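Local coordinates for protein cGAS/DncV-like nucleotidyltransferase in E. coli homolog (Elizabethkingia meningoseptica ATCC 13253 = NBRC 12535, PDB 6E0O) that synthesises cyclic dinucleotide second messengers, probably 3',3'-c-di-AMP from ATP with magnesium as cofactor, in a CBASS defence system against bacteriophage, at residues E172-N177 and F218-V223; L222-P227 and V260-W265. One frame throughout, in Å; residues are numbered along the deposited sequence. Where two conformers were deposited one is given.

In the fold
The two contacts use Glu220 and Tyr224, one turn apart on helix 216-224, with their centres about 6 Å apart and the bound nucleic acid about 9 Å from the nearest atom of each. Contact 1 joins helix 171-184, which directly follows strand 166-169 of the mixed sheet, to helix 216-224. Contact 2 begins on the last turn of that second helix, sharing Leu222 and Val223 with contact 1, and reaches the loop between helices 236-252 and 275-289. That loop returns to helix 171-184, where Asn177 ND2 probably donates a hydrogen bond to Val260 O. Two helices and a loop are thus brought together beside the nucleotide-binding site.

Contact 1 (E172-N177 and F218-V223); sequences EQHYSN and FIECLV
Glu172-Asn177 and Phe218-Val223 are both helical, and their backbones stay well apart: the closest CA atoms, those of His174 and Cys221, are 9.2 Å from each other. Two side chains bridge this gap, His174 from helix 171-184 and Glu220 from helix 216-224. A chi1 of -178° swings the imidazole of His174 away from the backbone N and sends NE2 to the other helix. Glu220 points its CB toward the histidine helix and carries on in an extended chain, crossing the His174 side chain at about a right angle. NE2 of His174 donates to OE1 of Glu220 over 2.9 Å, with an N-H...O angle of 160°. The oxygen sits almost exactly in the imidazole plane, at the edge of the ring, but the nitrogen approaches it from above the carboxylate plane, and the two flat groups are turned 67° apart. This in-plane bond helps to fix the rotation of the imidazole. OE2 takes a hydrogen bond from Ser216 OG, so the second oxygen has a partner too, though a weak one, while Phe217 brings its ring against the imidazole. Asn52 touches both partners. Ser216 and Asn52 probably bind GTP, and Glu220 touches a modified residue of the bound molecule, with its side chain about 8 Å from the magnesium ion. The arrangement is a buried histidine-carboxylate hydrogen bond between two helices, next to residues that probably bind GTP, in a CD-NTase.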
ATOM      1  N   GLU A 172      -0.058  -6.815  -8.243  1.00 10.46           N
ATOM      2  CA  GLU A 172       1.091  -7.127  -9.083  1.00 11.56           C
ATOM      3  C   GLU A 172       1.409  -5.964 -10.012  1.00 10.99           C
ATOM      4  O   GLU A 172       2.569  -5.570 -10.156  1.00 11.61           O
ATOM      5  CB  GLU A 172       0.829  -8.411  -9.874  1.00 11.87           C
ATOM      6  CG  GLU A 172       0.598  -9.628  -8.999  1.00 12.72           C
ATOM      7  CD  GLU A 172       1.771  -9.923  -8.088  1.00 14.12           C
ATOM      8  OE1 GLU A 172       2.920  -9.776  -8.539  1.00 15.61           O
ATOM      9  OE2 GLU A 172       1.556 -10.309  -6.920  1.00 17.25           O
ATOM     10  N   GLN A 173       0.388  -5.418 -10.667  1.00 10.95           N
ATOM     11  CA  GLN A 173       0.591  -4.292 -11.564  1.00 12.10           C
ATOM     12  C   GLN A 173       1.022  -3.043 -10.799  1.00 11.33           C
ATOM     13  O   GLN A 173       1.847  -2.260 -11.285  1.00 12.16           O
ATOM     14  CB  GLN A 173      -0.698  -4.048 -12.342  1.00 11.98           C
ATOM     15  CG  GLN A 173      -1.132  -5.225 -13.234  1.00 12.27           C
ATOM     16  CD  GLN A 173      -2.065  -6.256 -12.580  1.00 12.84           C
ATOM     17  OE1 GLN A 173      -2.076  -6.445 -11.366  1.00 12.40           O
ATOM     18  NE2 GLN A 173      -2.848  -6.932 -13.409  1.00 13.40           N
ATOM     19  N   HIS A 174       0.462  -2.836  -9.610  1.00 10.81           N
ATOM     20  CA  HIS A 174       0.918  -1.771  -8.729  1.00 11.02           C
ATOM     21  C   HIS A 174       2.401  -1.928  -8.413  1.00 11.00           C
ATOM     22  O   HIS A 174       3.187  -0.975  -8.533  1.00 11.44           O
ATOM     23  CB  HIS A 174       0.094  -1.836  -7.445  1.00 11.65           C
ATOM     24  CG  HIS A 174       0.415  -0.767  -6.459  1.00 11.18           C
ATOM     25  ND1 HIS A 174      -0.388   0.336  -6.280  1.00 12.39           N
ATOM     26  CD2 HIS A 174       1.433  -0.645  -5.579  1.00 13.05           C
ATOM     27  CE1 HIS A 174       0.139   1.108  -5.345  1.00 12.75           C
ATOM     28  NE2 HIS A 174       1.242   0.533  -4.900  1.00 13.51           N
ATOM     29  N   TYR A 175       2.794  -3.132  -8.000  1.00 11.11           N
ATOM     30  CA  TYR A 175       4.189  -3.396  -7.674  1.00 11.28           C
ATOM     31  C   TYR A 175       5.083  -3.097  -8.876  1.00 10.58           C
ATOM     32  O   TYR A 175       6.076  -2.362  -8.774  1.00 10.71           O
ATOM     33  CB  TYR A 175       4.381  -4.857  -7.212  1.00 11.69           C
ATOM     34  CG  TYR A 175       5.849  -5.177  -7.187  1.00 10.93           C
ATOM     35  CD1 TYR A 175       6.646  -4.748  -6.137  1.00 11.46           C
ATOM     36  CD2 TYR A 175       6.460  -5.833  -8.251  1.00 11.15           C
ATOM     37  CE1 TYR A 175       8.004  -4.970  -6.130  1.00 12.02           C
ATOM     38  CE2 TYR A 175       7.827  -6.057  -8.256  1.00 11.40           C
ATOM     39  CZ  TYR A 175       8.589  -5.624  -7.189  1.00 12.44           C
ATOM     40  OH  TYR A 175       9.942  -5.821  -7.162  1.00 13.53           O
ATOM     41  N   SER A 176       4.744  -3.657 -10.033  1.00 10.67           N
ATOM     42  CA  SER A 176       5.638  -3.560 -11.184  0.63 10.40           C
ATOM     43  C   SER A 176       5.751  -2.125 -11.687  1.00 10.92           C
ATOM     44  O   SER A 176       6.856  -1.662 -12.005  1.00 11.75           O
ATOM     45  CB  SER A 176       5.133  -4.469 -12.295  0.63 12.47           C
ATOM     46  OG  SER A 176       5.170  -5.810 -11.858  0.63 12.67           O
ATOM     47  N   ASN A 177       4.628  -1.423 -11.781  1.00 10.96           N
ATOM     48  CA  ASN A 177       4.672  -0.060 -12.299  1.00 11.56           C
ATOM     49  C   ASN A 177       5.405   0.877 -11.347  1.00 10.46           C
ATOM     50  O   ASN A 177       6.132   1.772 -11.789  1.00 11.29           O
ATOM     51  CB  ASN A 177       3.266   0.447 -12.600  1.00 11.26           C
ATOM     52  CG  ASN A 177       2.673  -0.189 -13.834  1.00 14.44           C
ATOM     53  OD1 ASN A 177       3.372  -0.850 -14.604  1.00 17.86           O
ATOM     54  ND2 ASN A 177       1.381   0.016 -14.037  1.00 17.19           N
ATOM     55  N   PHE A 218      -2.980   6.119  -1.489  1.00 11.38           N
ATOM     56  CA  PHE A 218      -3.302   7.387  -2.130  1.00 10.71           C
ATOM     57  C   PHE A 218      -2.037   8.190  -2.389  1.00 10.42           C
ATOM     58  O   PHE A 218      -1.842   8.720  -3.489  1.00 11.14           O
ATOM     59  CB  PHE A 218      -4.285   8.127  -1.228  1.00 11.72           C
ATOM     60  CG  PHE A 218      -4.984   9.294  -1.862  1.00 11.92           C
ATOM     61  CD1 PHE A 218      -5.776   9.140  -2.980  1.00 18.98           C
ATOM     62  CD2 PHE A 218      -4.910  10.542  -1.278  1.00 18.80           C
ATOM     63  CE1 PHE A 218      -6.448  10.211  -3.521  1.00 19.49           C
ATOM     64  CE2 PHE A 218      -5.579  11.609  -1.821  1.00 18.20           C
ATOM     65  CZ  PHE A 218      -6.367  11.434  -2.931  1.00 13.92           C
ATOM     66  N   ILE A 219      -1.150   8.271  -1.394  1.00 10.99           N
ATOM     67  CA  ILE A 219       0.112   8.989  -1.577  1.00 10.82           C
ATOM     68  C   ILE A 219       0.905   8.375  -2.727  1.00 11.59           C
ATOM     69  O   ILE A 219       1.428   9.084  -3.598  1.00 11.71           O
ATOM     70  CB  ILE A 219       0.920   9.002  -0.264  1.00 11.78           C
ATOM     71  CG1 ILE A 219       0.186   9.819   0.801  1.00 12.76           C
ATOM     72  CG2 ILE A 219       2.338   9.525  -0.504  1.00 13.94           C
ATOM     73  CD1 ILE A 219       0.832   9.773   2.176  1.00 14.05           C
ATOM     74  N   GLU A 220       1.009   7.041  -2.743  1.00 11.48           N
ATOM     75  CA  GLU A 220       1.761   6.375  -3.799  1.00 11.06           C
ATOM     76  C   GLU A 220       1.213   6.722  -5.171  1.00 10.58           C
ATOM     77  O   GLU A 220       1.984   6.982  -6.106  1.00 11.97           O
ATOM     78  CB  GLU A 220       1.736   4.864  -3.589  1.00 13.22           C
ATOM     79  CG  GLU A 220       2.608   4.426  -2.431  1.00 15.28           C
ATOM     80  CD  GLU A 220       2.576   2.944  -2.177  1.00 21.69           C
ATOM     81  OE1 GLU A 220       2.778   2.144  -3.113  1.00 22.99           O
ATOM     82  OE2 GLU A 220       2.349   2.589  -1.011  1.00 31.30           O
ATOM     83  N   CYS A 221      -0.117   6.745  -5.309  1.00 10.79           N
ATOM     84  CA  CYS A 221      -0.718   7.062  -6.600  1.00 10.66           C
ATOM     85  C   CYS A 221      -0.496   8.523  -6.975  1.00 10.79           C
ATOM     86  O   CYS A 221      -0.233   8.829  -8.141  1.00 11.77           O
ATOM     87  CB  CYS A 221      -2.213   6.744  -6.581  1.00 11.59           C
ATOM     88  SG  CYS A 221      -2.644   4.981  -6.481  1.00 12.14           S
ATOM     89  N   LEU A 222      -0.612   9.442  -6.011  1.00 10.28           N
ATOM     90  CA  LEU A 222      -0.406  10.854  -6.322  1.00 11.23           C
ATOM     91  C   LEU A 222       0.998  11.087  -6.858  1.00 10.40           C
ATOM     92  O   LEU A 222       1.179  11.731  -7.896  1.00 11.27           O
ATOM     93  CB  LEU A 222      -0.631  11.720  -5.088  1.00 10.43           C
ATOM     94  CG  LEU A 222      -2.062  11.785  -4.557  1.00 11.70           C
ATOM     95  CD1 LEU A 222      -2.059  12.485  -3.199  1.00 13.05           C
ATOM     96  CD2 LEU A 222      -2.978  12.482  -5.532  1.00 12.08           C
ATOM     97  N   VAL A 223       2.015  10.591  -6.148  1.00 10.27           N
ATOM     98  CA  VAL A 223       3.384  10.828  -6.591  1.00 10.14           C
ATOM     99  C   VAL A 223       3.640  10.129  -7.922  1.00 10.31           C
ATOM    100  O   VAL A 223       4.423  10.617  -8.745  1.00 10.86           O
ATOM    101  CB  VAL A 223       4.385  10.414  -5.495  1.00 10.79           C
ATOM    102  CG1 VAL A 223       5.800  10.727  -5.929  1.00 11.21           C
ATOM    103  CG2 VAL A 223       4.069  11.117  -4.180  1.00 11.58           C
TER

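Contact 2 (L222-P227 and V260-W265); sequences LVYNVP and VNRLFW
Tyr224, on the last turn of helix 216-224, lays one face of its ring on Val260 and brings its OH end to Arg262, making a CH-pi contact between the end of this helix and the irregular loop that joins helices 236-252 and 275-289. The backbones come close here, with the CA atoms of Tyr224 and Val260 6.2 Å apart. CB of the tyrosine starts toward the loop and meets CG2 of Val260 at 3.8 Å. From there chi1 of -178° sets CG opposite the backbone N and carries the ring out over the loop. CG still lies near CG2, while CD1 and CE1 run beside the other valine methyl, CG1. Along the other edge of the ring, over that same face, CD2 approaches the CA of Val260. That CA stands 4.0 Å from the centroid of the Tyr224 ring and 15° off the normal, the geometry of a CH-pi contact. Farther out, CE2 and CZ lie near the carbonyl oxygen of Val260, the probable acceptor for Asn177 ND2. Lys181 of helix 171-184 makes a cation-pi contact with the ring.

At the tip, OH meets the extended chain of Arg262. The hydroxyl oxygen lies over one face of the guanidinium, whose plane is turned 75° from the ring. Because OH stands above the guanidinium, the N-H of NE does not point at it, and the 3.2 Å between Tyr224 OH and Arg262 NE is no hydrogen bond. Arg262 itself occupies a left-handed backbone conformation inside an Asx turn, in which Asn261 OD1 accepts from Leu263 N at 2.8 Å. A weak bond from Phe264 N reaches Asn261 OD1 at 3.4 Å.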
ATOM      1  N   LEU A 222      -0.612   9.442  -6.011  1.00 10.28           N
ATOM      2  CA  LEU A 222      -0.406  10.854  -6.322  1.00 11.23           C
ATOM      3  C   LEU A 222       0.998  11.087  -6.858  1.00 10.40           C
ATOM      4  O   LEU A 222       1.179  11.731  -7.896  1.00 11.27           O
ATOM      5  CB  LEU A 222      -0.631  11.720  -5.088  1.00 10.43           C
ATOM      6  CG  LEU A 222      -2.062  11.785  -4.557  1.00 11.70           C
ATOM      7  CD1 LEU A 222      -2.059  12.485  -3.199  1.00 13.05           C
ATOM      8  CD2 LEU A 222      -2.978  12.482  -5.532  1.00 12.08           C
ATOM      9  N   VAL A 223       2.015  10.591  -6.148  1.00 10.27           N
ATOM     10  CA  VAL A 223       3.384  10.828  -6.591  1.00 10.14           C
ATOM     11  C   VAL A 223       3.640  10.129  -7.922  1.00 10.31           C
ATOM     12  O   VAL A 223       4.423  10.617  -8.745  1.00 10.86           O
ATOM     13  CB  VAL A 223       4.385  10.414  -5.495  1.00 10.79           C
ATOM     14  CG1 VAL A 223       5.800  10.727  -5.929  1.00 11.21           C
ATOM     15  CG2 VAL A 223       4.069  11.117  -4.180  1.00 11.58           C
ATOM     16  N   TYR A 224       2.981   8.996  -8.155  1.00 10.03           N
ATOM     17  CA  TYR A 224       3.173   8.240  -9.383  1.00 11.01           C
ATOM     18  C   TYR A 224       2.823   9.074 -10.607  1.00 11.67           C
ATOM     19  O   TYR A 224       3.416   8.888 -11.676  1.00 11.66           O
ATOM     20  CB  TYR A 224       2.311   6.961  -9.348  1.00 11.71           C
ATOM     21  CG  TYR A 224       2.496   6.100 -10.577  1.00 11.56           C
ATOM     22  CD1 TYR A 224       3.600   5.273 -10.694  1.00 11.48           C
ATOM     23  CD2 TYR A 224       1.597   6.137 -11.634  1.00 13.06           C
ATOM     24  CE1 TYR A 224       3.801   4.508 -11.825  1.00 11.98           C
ATOM     25  CE2 TYR A 224       1.791   5.377 -12.759  1.00 13.24           C
ATOM     26  CZ  TYR A 224       2.886   4.564 -12.848  1.00 12.76           C
ATOM     27  OH  TYR A 224       3.078   3.808 -13.977  1.00 13.84           O
ATOM     28  N   ASN A 225       1.862   9.985 -10.480  1.00 11.05           N
ATOM     29  CA  ASN A 225       1.408  10.785 -11.611  1.00 11.40           C
ATOM     30  C   ASN A 225       2.256  12.027 -11.850  1.00 11.53           C
ATOM     31  O   ASN A 225       2.017  12.744 -12.831  1.00 13.66           O
ATOM     32  CB  ASN A 225      -0.070  11.150 -11.444  1.00 12.26           C
ATOM     33  CG  ASN A 225      -0.993   9.975 -11.728  1.00 12.56           C
ATOM     34  OD1 ASN A 225      -1.497   9.816 -12.840  1.00 12.92           O
ATOM     35  ND2 ASN A 225      -1.216   9.139 -10.722  1.00 12.34           N
ATOM     36  N   VAL A 226       3.240  12.288 -11.004  1.00 11.50           N
ATOM     37  CA  VAL A 226       4.180  13.382 -11.277  1.00 11.16           C
ATOM     38  C   VAL A 226       5.111  12.950 -12.382  1.00 11.11           C
ATOM     39  O   VAL A 226       5.731  11.869 -12.285  1.00 12.22           O
ATOM     40  CB  VAL A 226       4.960  13.728 -10.002  1.00 11.89           C
ATOM     41  CG1 VAL A 226       6.027  14.778 -10.300  1.00 12.57           C
ATOM     42  CG2 VAL A 226       4.023  14.212  -8.911  1.00 12.58           C
ATOM     43  N   PRO A 227       5.272  13.712 -13.470  1.00 12.88           N
ATOM     44  CA  PRO A 227       6.116  13.255 -14.574  1.00 13.60           C
ATOM     45  C   PRO A 227       7.548  12.990 -14.133  1.00 11.63           C
ATOM     46  O   PRO A 227       8.088  13.661 -13.253  1.00 12.41           O
ATOM     47  CB  PRO A 227       6.045  14.400 -15.586  1.00 16.24           C
ATOM     48  CG  PRO A 227       4.691  15.023 -15.322  1.00 17.77           C
ATOM     49  CD  PRO A 227       4.560  14.966 -13.813  1.00 14.30           C
ATOM     50  N   VAL A 260      -1.462   3.545  -9.586  1.00 11.37           N
ATOM     51  CA  VAL A 260      -0.145   3.054  -9.983  1.00 11.89           C
ATOM     52  C   VAL A 260      -0.285   1.916 -10.980  1.00 11.99           C
ATOM     53  O   VAL A 260       0.534   1.777 -11.892  1.00 13.58           O
ATOM     54  CB  VAL A 260       0.683   2.630  -8.753  1.00 12.10           C
ATOM     55  CG1 VAL A 260       2.031   2.097  -9.202  1.00 11.91           C
ATOM     56  CG2 VAL A 260       0.867   3.788  -7.786  1.00 11.94           C
ATOM     57  N   ASN A 261      -1.328   1.091 -10.832  1.00 12.63           N
ATOM     58  CA  ASN A 261      -1.536  -0.039 -11.732  1.00 12.82           C
ATOM     59  C   ASN A 261      -1.832   0.387 -13.166  1.00 13.21           C
ATOM     60  O   ASN A 261      -1.787  -0.463 -14.058  1.00 14.47           O
ATOM     61  CB  ASN A 261      -2.639  -0.961 -11.196  1.00 13.67           C
ATOM     62  CG  ASN A 261      -3.974  -0.262 -11.027  1.00 13.37           C
ATOM     63  OD1 ASN A 261      -4.424   0.473 -11.897  1.00 13.78           O
ATOM     64  ND2 ASN A 261      -4.612  -0.496  -9.894  1.00 14.84           N
ATOM     65  N   ARG A 262      -2.150   1.657 -13.406  1.00 13.47           N
ATOM     66  CA  ARG A 262      -2.428   2.204 -14.735  1.00 14.63           C
ATOM     67  C   ARG A 262      -3.632   1.562 -15.409  1.00 15.69           C
ATOM     68  O   ARG A 262      -3.833   1.741 -16.622  1.00 18.67           O
ATOM     69  CB  ARG A 262      -1.209   2.156 -15.666  1.00 17.85           C
ATOM     70  CG  ARG A 262      -0.188   3.222 -15.364  1.00 22.38           C
ATOM     71  CD  ARG A 262       0.853   3.339 -16.462  1.00 27.93           C
ATOM     72  NE  ARG A 262       1.395   4.692 -16.531  1.00 35.07           N
ATOM     73  CZ  ARG A 262       2.588   5.002 -17.027  1.00 39.60           C
ATOM     74  NH1 ARG A 262       3.384   4.053 -17.499  1.00 41.69           N
ATOM     75  NH2 ARG A 262       2.987   6.266 -17.041  1.00 41.83           N
ATOM     76  N   LEU A 263      -4.437   0.821 -14.659  1.00 14.10           N
ATOM     77  CA  LEU A 263      -5.606   0.157 -15.203  1.00 15.07           C
ATOM     78  C   LEU A 263      -6.890   0.905 -14.910  1.00 14.61           C
ATOM     79  O   LEU A 263      -7.871   0.725 -15.637  1.00 15.94           O
ATOM     80  CB  LEU A 263      -5.727  -1.249 -14.611  1.00 16.75           C
ATOM     81  CG  LEU A 263      -4.623  -2.219 -15.024  1.00 18.24           C
ATOM     82  CD1 LEU A 263      -4.614  -3.415 -14.098  1.00 20.34           C
ATOM     83  CD2 LEU A 263      -4.821  -2.648 -16.465  1.00 20.53           C
ATOM     84  N   PHE A 264      -6.905   1.722 -13.858  1.00 14.72           N
ATOM     85  CA  PHE A 264      -8.097   2.415 -13.400  1.00 15.10           C
ATOM     86  C   PHE A 264      -7.704   3.801 -12.927  1.00 13.78           C
ATOM     87  O   PHE A 264      -6.544   4.064 -12.604  1.00 13.71           O
ATOM     88  CB  PHE A 264      -8.803   1.591 -12.331  1.00 17.17           C
ATOM     89  CG  PHE A 264      -9.277   0.275 -12.854  1.00 18.59           C
ATOM     90  CD1 PHE A 264     -10.452   0.197 -13.576  1.00 20.05           C
ATOM     91  CD2 PHE A 264      -8.520  -0.867 -12.687  1.00 20.18           C
ATOM     92  CE1 PHE A 264     -10.887  -0.999 -14.092  1.00 23.49           C
ATOM     93  CE2 PHE A 264      -8.951  -2.075 -13.204  1.00 22.76           C
ATOM     94  CZ  PHE A 264     -10.133  -2.138 -13.910  1.00 22.88           C
ATOM     95  N   TRP A 265      -8.690   4.689 -12.932  1.00 14.56           N
ATOM     96  CA  TRP A 265      -8.474   6.069 -12.548  1.00 13.72           C
ATOM     97  C   TRP A 265      -8.405   6.194 -11.033  1.00 12.98           C
ATOM     98  O   TRP A 265      -9.160   5.546 -10.305  1.00 14.23           O
ATOM     99  CB  TRP A 265      -9.632   6.938 -13.035  1.00 15.27           C
ATOM    100  CG  TRP A 265      -9.788   7.065 -14.510  1.00 19.73           C
ATOM    101  CD1 TRP A 265     -10.857   6.653 -15.254  1.00 26.65           C
ATOM    102  CD2 TRP A 265      -8.867   7.666 -15.428  1.00 19.75           C
ATOM    103  NE1 TRP A 265     -10.655   6.955 -16.577  1.00 28.78           N
ATOM    104  CE2 TRP A 265      -9.443   7.579 -16.712  1.00 24.63           C
ATOM    105  CE3 TRP A 265      -7.615   8.272 -15.293  1.00 18.05           C
ATOM    106  CZ2 TRP A 265      -8.804   8.064 -17.853  1.00 26.65           C
ATOM    107  CZ3 TRP A 265      -6.981   8.749 -16.427  1.00 20.64           C
ATOM    108  CH2 TRP A 265      -7.580   8.649 -17.688  1.00 24.32           C
TER